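Local coordinates for protein sulfate transporter/antisigma-factor antagonist STAS (Planctomyces limnophilus, PDB 3T6O) that probably acts as an anti-sigma-factor antagonist, being a small protein built on a single STAS domain, at residues E59-W73 against Y92-W106. Residues are numbered along the deposited sequence; the frame is centred on the assembly and turned at random. Where two conformers were deposited one is given.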
ATOM      1  N   GLU A  59     -20.574 -13.645   0.322  1.00 29.01           N
ATOM      2  CA  GLU A  59     -21.470 -12.749  -0.420  1.00 30.88           C
ATOM      3  C   GLU A  59     -20.909 -11.343  -0.669  1.00 30.47           C
ATOM      4  O   GLU A  59     -21.390 -10.621  -1.577  1.00 30.05           O
ATOM      5  CB  GLU A  59     -22.819 -12.677   0.290  1.00 34.20           C
ATOM      6  CG  GLU A  59     -23.517 -14.094   0.433  1.00 39.49           C
ATOM      7  CD  GLU A  59     -23.970 -14.787  -0.916  1.00 47.70           C
ATOM      8  OE1 GLU A  59     -24.410 -14.085  -1.878  1.00 51.48           O
ATOM      9  OE2 GLU A  59     -23.931 -16.065  -0.982  1.00 52.47           O
ATOM     10  N   PHE A  60     -19.924 -10.934   0.136  1.00 28.89           N
ATOM     11  CA  PHE A  60     -19.337  -9.620  -0.017  1.00 29.15           C
ATOM     12  C   PHE A  60     -17.877  -9.574   0.361  1.00 28.59           C
ATOM     13  O   PHE A  60     -17.459 -10.167   1.388  1.00 28.66           O
ATOM     14  CB  PHE A  60     -20.050  -8.600   0.845  1.00 31.15           C
ATOM     15  CG  PHE A  60     -19.405  -7.255   0.793  1.00 32.04           C
ATOM     16  CD1 PHE A  60     -18.351  -6.950   1.621  1.00 33.21           C
ATOM     17  CD2 PHE A  60     -19.793  -6.325  -0.161  1.00 31.57           C
ATOM     18  CE1 PHE A  60     -17.712  -5.716   1.536  1.00 34.68           C
ATOM     19  CE2 PHE A  60     -19.192  -5.107  -0.239  1.00 31.82           C
ATOM     20  CZ  PHE A  60     -18.160  -4.780   0.616  1.00 33.52           C
ATOM     21  N   PHE A  61     -17.109  -8.857  -0.460  1.00 28.53           N
ATOM     22  CA  PHE A  61     -15.783  -8.368  -0.067  1.00 28.50           C
ATOM     23  C   PHE A  61     -15.397  -7.127  -0.860  1.00 29.46           C
ATOM     24  O   PHE A  61     -16.097  -6.738  -1.802  1.00 30.55           O
ATOM     25  CB  PHE A  61     -14.732  -9.475  -0.204  1.00 26.77           C
ATOM     26  CG  PHE A  61     -14.589 -10.033  -1.578  1.00 26.71           C
ATOM     27  CD1 PHE A  61     -13.869  -9.355  -2.545  1.00 28.71           C
ATOM     28  CD2 PHE A  61     -15.114 -11.257  -1.890  1.00 26.52           C
ATOM     29  CE1 PHE A  61     -13.705  -9.877  -3.798  1.00 28.04           C
ATOM     30  CE2 PHE A  61     -14.939 -11.804  -3.132  1.00 26.92           C
ATOM     31  CZ  PHE A  61     -14.243 -11.116  -4.099  1.00 28.92           C
ATOM     32  N   GLY A  62     -14.322  -6.471  -0.414  1.00 29.07           N
ATOM     33  CA  GLY A  62     -13.802  -5.263  -1.034  1.00 28.56           C
ATOM     34  C   GLY A  62     -12.293  -5.197  -0.953  1.00 26.28           C
ATOM     35  O   GLY A  62     -11.621  -6.207  -1.109  1.00 24.74           O
ATOM     36  N   SER A  63     -11.759  -4.005  -0.706  1.00 26.60           N
ATOM     37  CA  SER A  63     -10.335  -3.789  -0.828  1.00 26.05           C
ATOM     38  C   SER A  63      -9.522  -4.577   0.178  1.00 24.03           C
ATOM     39  O   SER A  63      -8.445  -5.048  -0.171  1.00 20.91           O
ATOM     40  CB  SER A  63      -9.981  -2.310  -0.719  1.00 27.88           C
ATOM     41  OG  SER A  63     -10.539  -1.783   0.475  1.00 34.31           O
ATOM     42  N   SER A  64     -10.011  -4.709   1.407  1.00 24.13           N
ATOM     43  CA  SER A  64      -9.205  -5.358   2.457  1.00 24.79           C
ATOM     44  C   SER A  64      -8.943  -6.811   2.094  1.00 22.13           C
ATOM     45  O   SER A  64      -7.837  -7.299   2.232  1.00 20.82           O
ATOM     46  CB  SER A  64      -9.943  -5.408   3.792  1.00 26.47           C
ATOM     47  OG  SER A  64     -10.233  -4.142   4.228  1.00 30.54           O
ATOM     48  N   PHE A  65      -9.976  -7.492   1.617  1.00 21.53           N
ATOM     49  CA  PHE A  65      -9.833  -8.878   1.258  1.00 20.13           C
ATOM     50  C   PHE A  65      -9.040  -9.048  -0.022  1.00 20.28           C
ATOM     51  O   PHE A  65      -8.213  -9.949  -0.113  1.00 20.23           O
ATOM     52  CB  PHE A  65     -11.182  -9.531   1.140  1.00 20.88           C
ATOM     53  CG  PHE A  65     -11.116 -11.008   0.813  1.00 18.66           C
ATOM     54  CD1 PHE A  65     -10.520 -11.908   1.687  1.00 17.97           C
ATOM     55  CD2 PHE A  65     -11.624 -11.485  -0.370  1.00 19.22           C
ATOM     56  CE1 PHE A  65     -10.494 -13.287   1.371  1.00 18.51           C
ATOM     57  CE2 PHE A  65     -11.602 -12.839  -0.692  1.00 17.37           C
ATOM     58  CZ  PHE A  65     -11.036 -13.745   0.200  1.00 16.34           C
ATOM     59  N   ILE A  66      -9.242  -8.185  -1.005  1.00 21.14           N
ATOM     60  CA  ILE A  66      -8.469  -8.289  -2.230  1.00 21.78           C
ATOM     61  C   ILE A  66      -6.995  -8.085  -1.918  1.00 22.52           C
ATOM     62  O   ILE A  66      -6.148  -8.763  -2.485  1.00 22.74           O
ATOM     63  CB  ILE A  66      -8.927  -7.299  -3.321  1.00 23.37           C
ATOM     64  CG1 ILE A  66     -10.332  -7.680  -3.811  1.00 24.85           C
ATOM     65  CG2 ILE A  66      -7.974  -7.347  -4.524  1.00 22.19           C
ATOM     66  CD1 ILE A  66     -10.824  -6.769  -4.952  1.00 26.23           C
ATOM     67  N   GLU A  67      -6.707  -7.138  -1.033  1.00 23.28           N
ATOM     68  CA  GLU A  67      -5.357  -6.890  -0.569  1.00 25.39           C
ATOM     69  C   GLU A  67      -4.729  -8.143   0.077  1.00 22.90           C
ATOM     70  O   GLU A  67      -3.584  -8.483  -0.222  1.00 22.04           O
ATOM     71  CB  GLU A  67      -5.326  -5.757   0.452  1.00 26.86           C
ATOM     72  CG  GLU A  67      -5.378  -4.407  -0.147  1.00 34.36           C
ATOM     73  CD  GLU A  67      -5.497  -3.287   0.917  1.00 41.09           C
ATOM     74  OE1 GLU A  67      -5.362  -3.584   2.157  1.00 43.46           O
ATOM     75  OE2 GLU A  67      -5.726  -2.139   0.473  1.00 42.41           O
ATOM     76  N   LEU A  68      -5.477  -8.817   0.936  1.00 21.37           N
ATOM     77  CA  LEU A  68      -4.949 -10.089   1.501  1.00 20.41           C
ATOM     78  C   LEU A  68      -4.625 -11.100   0.419  1.00 19.59           C
ATOM     79  O   LEU A  68      -3.576 -11.721   0.441  1.00 19.76           O
ATOM     80  CB  LEU A  68      -5.931 -10.730   2.467  1.00 20.64           C
ATOM     81  CG  LEU A  68      -5.439 -12.004   3.211  1.00 18.59           C
ATOM     82  CD1 LEU A  68      -4.127 -11.778   3.988  1.00 16.32           C
ATOM     83  CD2 LEU A  68      -6.542 -12.457   4.141  1.00 20.15           C
ATOM     84  N   LEU A  69      -5.548 -11.290  -0.520  1.00 19.61           N
ATOM     85  CA  LEU A  69      -5.352 -12.259  -1.604  1.00 19.01           C
ATOM     86  C   LEU A  69      -4.051 -11.964  -2.398  1.00 19.94           C
ATOM     87  O   LEU A  69      -3.283 -12.887  -2.765  1.00 20.74           O
ATOM     88  CB  LEU A  69      -6.572 -12.300  -2.499  1.00 19.13           C
ATOM     89  CG  LEU A  69      -7.926 -12.922  -2.044  1.00 21.30           C
ATOM     90  CD1 LEU A  69      -8.909 -13.018  -3.216  1.00 19.20           C
ATOM     91  CD2 LEU A  69      -7.770 -14.269  -1.433  1.00 21.00           C
ATOM     92  N   VAL A  70      -3.777 -10.674  -2.585  1.00 20.00           N
ATOM     93  CA  VAL A  70      -2.597 -10.209  -3.329  1.00 20.07           C
ATOM     94  C   VAL A  70      -1.344 -10.580  -2.532  1.00 19.72           C
ATOM     95  O   VAL A  70      -0.353 -10.996  -3.102  1.00 18.80           O
ATOM     96  CB  VAL A  70      -2.707  -8.708  -3.651  1.00 20.82           C
ATOM     97  CG1 VAL A  70      -1.386  -8.104  -4.106  1.00 21.11           C
ATOM     98  CG2 VAL A  70      -3.830  -8.448  -4.749  1.00 21.34           C
ATOM     99  N   ARG A  71      -1.415 -10.485  -1.211  1.00 19.78           N
ATOM    100  CA  ARG A  71      -0.291 -10.900  -0.369  1.00 20.68           C
ATOM    101  C   ARG A  71      -0.012 -12.374  -0.507  1.00 19.98           C
ATOM    102  O   ARG A  71       1.152 -12.792  -0.518  1.00 23.11           O
ATOM    103  CB  ARG A  71      -0.505 -10.552   1.112  1.00 20.99           C
ATOM    104  CG  ARG A  71      -0.607  -9.089   1.388  1.00 22.87           C
ATOM    105  CD  ARG A  71      -0.986  -8.832   2.851  1.00 25.00           C
ATOM    106  NE  ARG A  71       0.103  -9.195   3.713  1.00 25.11           N
ATOM    107  CZ  ARG A  71       0.036  -9.363   5.033  1.00 28.58           C
ATOM    108  NH1 ARG A  71      -1.117  -9.224   5.677  1.00 30.37           N
ATOM    109  NH2 ARG A  71       1.151  -9.656   5.709  1.00 26.80           N
ATOM    110  N   GLY A  72      -1.061 -13.167  -0.565  1.00 18.99           N
ATOM    111  CA  GLY A  72      -0.935 -14.610  -0.766  1.00 18.75           C
ATOM    112  C   GLY A  72      -0.343 -14.873  -2.134  1.00 19.12           C
ATOM    113  O   GLY A  72       0.628 -15.610  -2.279  1.00 19.98           O
ATOM    114  N   TRP A  73      -0.914 -14.236  -3.139  1.00 18.62           N
ATOM    115  CA  TRP A  73      -0.448 -14.439  -4.500  1.00 19.21           C
ATOM    116  C   TRP A  73       1.030 -14.093  -4.676  1.00 20.99           C
ATOM    117  O   TRP A  73       1.747 -14.830  -5.350  1.00 19.64           O
ATOM    118  CB  TRP A  73      -1.355 -13.676  -5.488  1.00 19.63           C
ATOM    119  CG  TRP A  73      -0.792 -13.544  -6.869  1.00 22.03           C
ATOM    120  CD1 TRP A  73      -0.674 -14.518  -7.824  1.00 23.21           C
ATOM    121  CD2 TRP A  73      -0.280 -12.356  -7.437  1.00 25.97           C
ATOM    122  NE1 TRP A  73      -0.113 -14.000  -8.960  1.00 27.37           N
ATOM    123  CE2 TRP A  73       0.162 -12.674  -8.743  1.00 29.43           C
ATOM    124  CE3 TRP A  73      -0.095 -11.060  -6.951  1.00 29.05           C
ATOM    125  CZ2 TRP A  73       0.757 -11.733  -9.576  1.00 31.89           C
ATOM    126  CZ3 TRP A  73       0.495 -10.109  -7.785  1.00 33.40           C
ATOM    127  CH2 TRP A  73       0.905 -10.449  -9.086  1.00 35.04           C
ATOM    128  N   TYR A  92     -22.240 -11.016  -7.485  1.00 34.55           N
ATOM    129  CA  TYR A  92     -21.870  -9.755  -6.940  0.50 33.97           C
ATOM    130  C   TYR A  92     -20.346  -9.646  -6.743  1.00 32.91           C
ATOM    131  O   TYR A  92     -19.760  -8.617  -7.069  1.00 33.17           O
ATOM    132  CB  TYR A  92     -22.565  -9.503  -5.622  0.50 34.69           C
ATOM    133  CG  TYR A  92     -22.091  -8.214  -5.054  0.50 33.35           C
ATOM    134  CD1 TYR A  92     -22.519  -7.006  -5.588  0.50 34.62           C
ATOM    135  CD2 TYR A  92     -21.182  -8.189  -4.032  0.50 30.97           C
ATOM    136  CE1 TYR A  92     -22.063  -5.801  -5.080  0.50 32.40           C
ATOM    137  CE2 TYR A  92     -20.736  -6.999  -3.514  0.50 30.25           C
ATOM    138  CZ  TYR A  92     -21.176  -5.806  -4.042  0.50 30.90           C
ATOM    139  OH  TYR A  92     -20.703  -4.617  -3.526  0.50 27.46           O
ATOM    140  N   CYS A  93     -19.705 -10.697  -6.220  1.00 29.76           N
ATOM    141  CA  CYS A  93     -18.315 -10.632  -5.950  1.00 27.85           C
ATOM    142  C   CYS A  93     -17.529 -10.491  -7.257  1.00 27.10           C
ATOM    143  O   CYS A  93     -16.470  -9.830  -7.285  1.00 25.60           O
ATOM    144  CB  CYS A  93     -17.856 -11.825  -5.081  1.00 26.75           C
ATOM    145  SG  CYS A  93     -18.546 -11.765  -3.355  1.00 31.17           S
ATOM    146  N   VAL A  94     -18.067 -11.043  -8.342  1.00 27.44           N
ATOM    147  CA  VAL A  94     -17.480 -10.856  -9.659  1.00 29.06           C
ATOM    148  C   VAL A  94     -17.545  -9.363 -10.057  1.00 31.25           C
ATOM    149  O   VAL A  94     -16.588  -8.831 -10.640  1.00 31.31           O
ATOM    150  CB  VAL A  94     -18.165 -11.701 -10.740  1.00 30.44           C
ATOM    151  CG1 VAL A  94     -17.570 -11.377 -12.116  1.00 32.73           C
ATOM    152  CG2 VAL A  94     -18.013 -13.192 -10.458  1.00 28.54           C
ATOM    153  N   GLU A  95     -18.629  -8.680  -9.697  1.00 33.15           N
ATOM    154  CA  GLU A  95     -18.777  -7.236 -10.016  1.00 35.62           C
ATOM    155  C   GLU A  95     -17.728  -6.417  -9.276  1.00 34.24           C
ATOM    156  O   GLU A  95     -17.203  -5.420  -9.807  1.00 33.94           O
ATOM    157  CB  GLU A  95     -20.170  -6.718  -9.642  1.00 38.51           C
ATOM    158  CG  GLU A  95     -21.187  -6.641 -10.821  1.00 45.85           C
ATOM    159  CD  GLU A  95     -21.480  -5.199 -11.314  1.00 54.02           C
ATOM    160  OE1 GLU A  95     -20.712  -4.644 -12.139  1.00 57.84           O
ATOM    161  OE2 GLU A  95     -22.512  -4.613 -10.908  1.00 60.18           O
ATOM    162  N   VAL A  96     -17.396  -6.865  -8.063  1.00 31.37           N
ATOM    163  CA  VAL A  96     -16.400  -6.192  -7.277  1.00 30.13           C
ATOM    164  C   VAL A  96     -15.022  -6.524  -7.851  1.00 29.31           C
ATOM    165  O   VAL A  96     -14.204  -5.648  -8.025  1.00 28.90           O
ATOM    166  CB  VAL A  96     -16.488  -6.563  -5.827  1.00 29.71           C
ATOM    167  CG1 VAL A  96     -15.312  -5.939  -5.046  1.00 30.13           C
ATOM    168  CG2 VAL A  96     -17.824  -6.153  -5.237  1.00 29.49           C
ATOM    169  N   LEU A  97     -14.773  -7.784  -8.172  1.00 27.39           N
ATOM    170  CA  LEU A  97     -13.524  -8.138  -8.848  1.00 27.07           C
ATOM    171  C   LEU A  97     -13.285  -7.396 -10.150  1.00 27.89           C
ATOM    172  O   LEU A  97     -12.149  -7.172 -10.539  1.00 29.00           O
ATOM    173  CB  LEU A  97     -13.468  -9.655  -9.118  1.00 26.00           C
ATOM    174  CG  LEU A  97     -13.181 -10.477  -7.846  1.00 25.81           C
ATOM    175  CD1 LEU A  97     -13.310 -11.916  -8.088  1.00 26.64           C
ATOM    176  CD2 LEU A  97     -11.801 -10.161  -7.297  1.00 25.67           C
ATOM    177  N   GLN A  98     -14.346  -7.080 -10.864  1.00 28.36           N
ATOM    178  CA  GLN A  98     -14.235  -6.340 -12.112  1.00 30.97           C
ATOM    179  C   GLN A  98     -13.678  -4.906 -11.914  1.00 32.49           C
ATOM    180  O   GLN A  98     -13.277  -4.287 -12.882  1.00 33.79           O
ATOM    181  CB  GLN A  98     -15.596  -6.282 -12.833  1.00 32.52           C
ATOM    182  CG  GLN A  98     -15.985  -7.586 -13.536  1.00 34.22           C
ATOM    183  CD  GLN A  98     -17.417  -7.616 -14.032  1.00 40.19           C
ATOM    184  OE1 GLN A  98     -17.871  -8.637 -14.570  1.00 45.66           O
ATOM    185  NE2 GLN A  98     -18.139  -6.507 -13.871  1.00 41.94           N
ATOM    186  N   VAL A  99     -13.666  -4.407 -10.678  1.00 31.94           N
ATOM    187  CA  VAL A  99     -13.109  -3.061 -10.359  1.00 34.79           C
ATOM    188  C   VAL A  99     -11.586  -3.127 -10.383  1.00 36.12           C
ATOM    189  O   VAL A  99     -10.927  -2.160 -10.703  1.00 37.12           O
ATOM    190  CB  VAL A  99     -13.596  -2.586  -8.971  1.00 33.87           C
ATOM    191  CG1 VAL A  99     -12.969  -1.237  -8.569  1.00 34.22           C
ATOM    192  CG2 VAL A  99     -15.095  -2.492  -8.979  1.00 32.99           C
ATOM    193  N   THR A 100     -11.034  -4.293 -10.040  1.00 36.41           N
ATOM    194  CA  THR A 100      -9.587  -4.456  -9.954  1.00 38.03           C
ATOM    195  C   THR A 100      -9.076  -5.191 -11.155  1.00 38.78           C
ATOM    196  O   THR A 100      -9.800  -5.934 -11.802  1.00 39.97           O
ATOM    197  CB  THR A 100      -9.158  -5.271  -8.731  1.00 37.14           C
ATOM    198  OG1 THR A 100      -7.729  -5.141  -8.561  1.00 41.51           O
ATOM    199  CG2 THR A 100      -9.547  -6.720  -8.894  1.00 34.44           C
ATOM    200  N   HIS A 101      -7.798  -5.049 -11.431  1.00 39.13           N
ATOM    201  CA  HIS A 101      -7.281  -5.669 -12.635  1.00 38.68           C
ATOM    202  C   HIS A 101      -6.466  -6.897 -12.295  1.00 35.94           C
ATOM    203  O   HIS A 101      -6.190  -7.692 -13.180  1.00 35.25           O
ATOM    204  CB  HIS A 101      -6.439  -4.660 -13.381  1.00 41.40           C
ATOM    205  CG  HIS A 101      -7.194  -3.429 -13.764  1.00 44.53           C
ATOM    206  ND1 HIS A 101      -8.000  -3.384 -14.885  1.00 43.89           N
ATOM    207  CD2 HIS A 101      -7.253  -2.200 -13.198  1.00 43.19           C
ATOM    208  CE1 HIS A 101      -8.535  -2.183 -14.984  1.00 46.89           C
ATOM    209  NE2 HIS A 101      -8.091  -1.441 -13.980  1.00 47.81           N
ATOM    210  N   ILE A 102      -6.089  -7.055 -11.024  1.00 33.32           N
ATOM    211  CA  ILE A 102      -5.179  -8.135 -10.635  1.00 31.70           C
ATOM    212  C   ILE A 102      -5.737  -9.576 -10.906  1.00 30.79           C
ATOM    213  O   ILE A 102      -4.989 -10.485 -11.254  1.00 29.52           O
ATOM    214  CB  ILE A 102      -4.691  -8.017  -9.154  1.00 29.70           C
ATOM    215  CG1 ILE A 102      -3.561  -8.992  -8.891  1.00 26.93           C
ATOM    216  CG2 ILE A 102      -5.773  -8.246  -8.156  1.00 29.35           C
ATOM    217  CD1 ILE A 102      -2.367  -8.789  -9.838  1.00 29.82           C
ATOM    218  N   ASP A 103      -7.038  -9.750 -10.782  1.00 30.49           N
ATOM    219  CA  ASP A 103      -7.614 -11.070 -10.987  1.00 31.07           C
ATOM    220  C   ASP A 103      -7.541 -11.541 -12.440  1.00 32.88           C
ATOM    221  O   ASP A 103      -7.810 -12.702 -12.710  1.00 32.78           O
ATOM    222  CB  ASP A 103      -9.056 -11.102 -10.487  1.00 31.32           C
ATOM    223  CG  ASP A 103      -9.958 -10.220 -11.287  1.00 33.35           C
ATOM    224  OD1 ASP A 103      -9.600  -9.066 -11.520  1.00 37.11           O
ATOM    225  OD2 ASP A 103     -11.027 -10.695 -11.708  1.00 36.92           O
ATOM    226  N   GLU A 104      -7.134 -10.668 -13.358  1.00 34.66           N
ATOM    227  CA  GLU A 104      -6.853 -11.097 -14.707  1.00 37.26           C
ATOM    228  C   GLU A 104      -5.703 -12.065 -14.737  1.00 36.20           C
ATOM    229  O   GLU A 104      -5.542 -12.755 -15.716  1.00 37.70           O
ATOM    230  CB  GLU A 104      -6.522  -9.912 -15.601  1.00 41.52           C
ATOM    231  CG  GLU A 104      -7.677  -8.933 -15.833  1.00 46.08           C
ATOM    232  CD  GLU A 104      -8.711  -9.496 -16.783  1.00 53.28           C
ATOM    233  OE1 GLU A 104      -8.381  -9.671 -17.983  1.00 58.18           O
ATOM    234  OE2 GLU A 104      -9.844  -9.765 -16.321  1.00 55.54           O
ATOM    235  N   VAL A 105      -4.907 -12.150 -13.676  1.00 33.86           N
ATOM    236  CA  VAL A 105      -3.874 -13.172 -13.607  1.00 33.42           C
ATOM    237  C   VAL A 105      -4.265 -14.352 -12.708  1.00 31.24           C
ATOM    238  O   VAL A 105      -3.487 -15.245 -12.484  1.00 31.61           O
ATOM    239  CB  VAL A 105      -2.486 -12.554 -13.210  1.00 34.75           C
ATOM    240  CG1 VAL A 105      -2.274 -11.225 -13.937  1.00 38.02           C
ATOM    241  CG2 VAL A 105      -2.354 -12.336 -11.740  1.00 31.35           C
ATOM    242  N   TRP A 106      -5.476 -14.352 -12.160  1.00 29.41           N
ATOM    243  CA  TRP A 106      -5.951 -15.473 -11.345  1.00 26.18           C
ATOM    244  C   TRP A 106      -7.062 -16.206 -12.148  1.00 26.12           C
ATOM    245  O   TRP A 106      -8.136 -15.628 -12.410  1.00 25.41           O
ATOM    246  CB  TRP A 106      -6.535 -14.957 -10.042  1.00 24.88           C
ATOM    247  CG  TRP A 106      -5.622 -14.161  -9.200  1.00 23.27           C
ATOM    248  CD1 TRP A 106      -4.256 -14.181  -9.197  1.00 25.12           C
ATOM    249  CD2 TRP A 106      -6.007 -13.257  -8.191  1.00 21.44           C
ATOM    250  NE1 TRP A 106      -3.772 -13.332  -8.246  1.00 24.80           N
ATOM    251  CE2 TRP A 106      -4.833 -12.759  -7.604  1.00 24.02           C
ATOM    252  CE3 TRP A 106      -7.238 -12.818  -7.716  1.00 21.39           C
ATOM    253  CZ2 TRP A 106      -4.856 -11.809  -6.601  1.00 24.15           C
ATOM    254  CZ3 TRP A 106      -7.272 -11.902  -6.716  1.00 22.53           C
ATOM    255  CH2 TRP A 106      -6.087 -11.396  -6.162  1.00 24.08           C
TER
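With CG trans to its backbone N (chi1 166°), Trp73 turns its ring face to the 92-106 segment; Trp106, with CG trans to its carbonyl carbon (chi1 -58°), brings its indole edge against that face. The result is a T-shaped pair with the two five-membered rings inclined at 67°. Trp106 NE1 leads, 3.3 Å from Trp73 CG and displaced toward the rim of the ring. The six-membered ring of Trp73 takes Ile102 CD1 over its face, a CH-pi contact at 4.1 Å from the centroid, and Val105 CG2 packs 3.8 Å from Trp73 CZ2. Were Trp73 replaced by an alanine, the NE1 edge of Trp106 would be likely to lose the aromatic face it meets, and a gap would be likely to open beside Ile102 and Val105. At its other end the Trp106 indole presents CH2 to Leu69 CB at 3.8 Å, with Val70 CG2 at the ring edge; Phe84 and Leu86 of the central sheet also touch this indole. In the alpha/beta STAS fold, helix 63-76 thus packs on the 3-10 segment 102-105 and on Trp106 after it, while strand 60-61 and the start of the helix pack on helix 91-97. Midway along, Ile66 CD1 and Thr100 CG2 reach toward each other tip to tip. Just before helix 63-76, Phe61 points its CZ edge at Leu97 CG, 3.9 Å off and near the ring plane, while Cys93 SG makes an oblique sulfur-aromatic contact with the same ring. In one of the two conformers of Tyr92, Phe60 CD2 lies 3.5 Å from Tyr92 CE2.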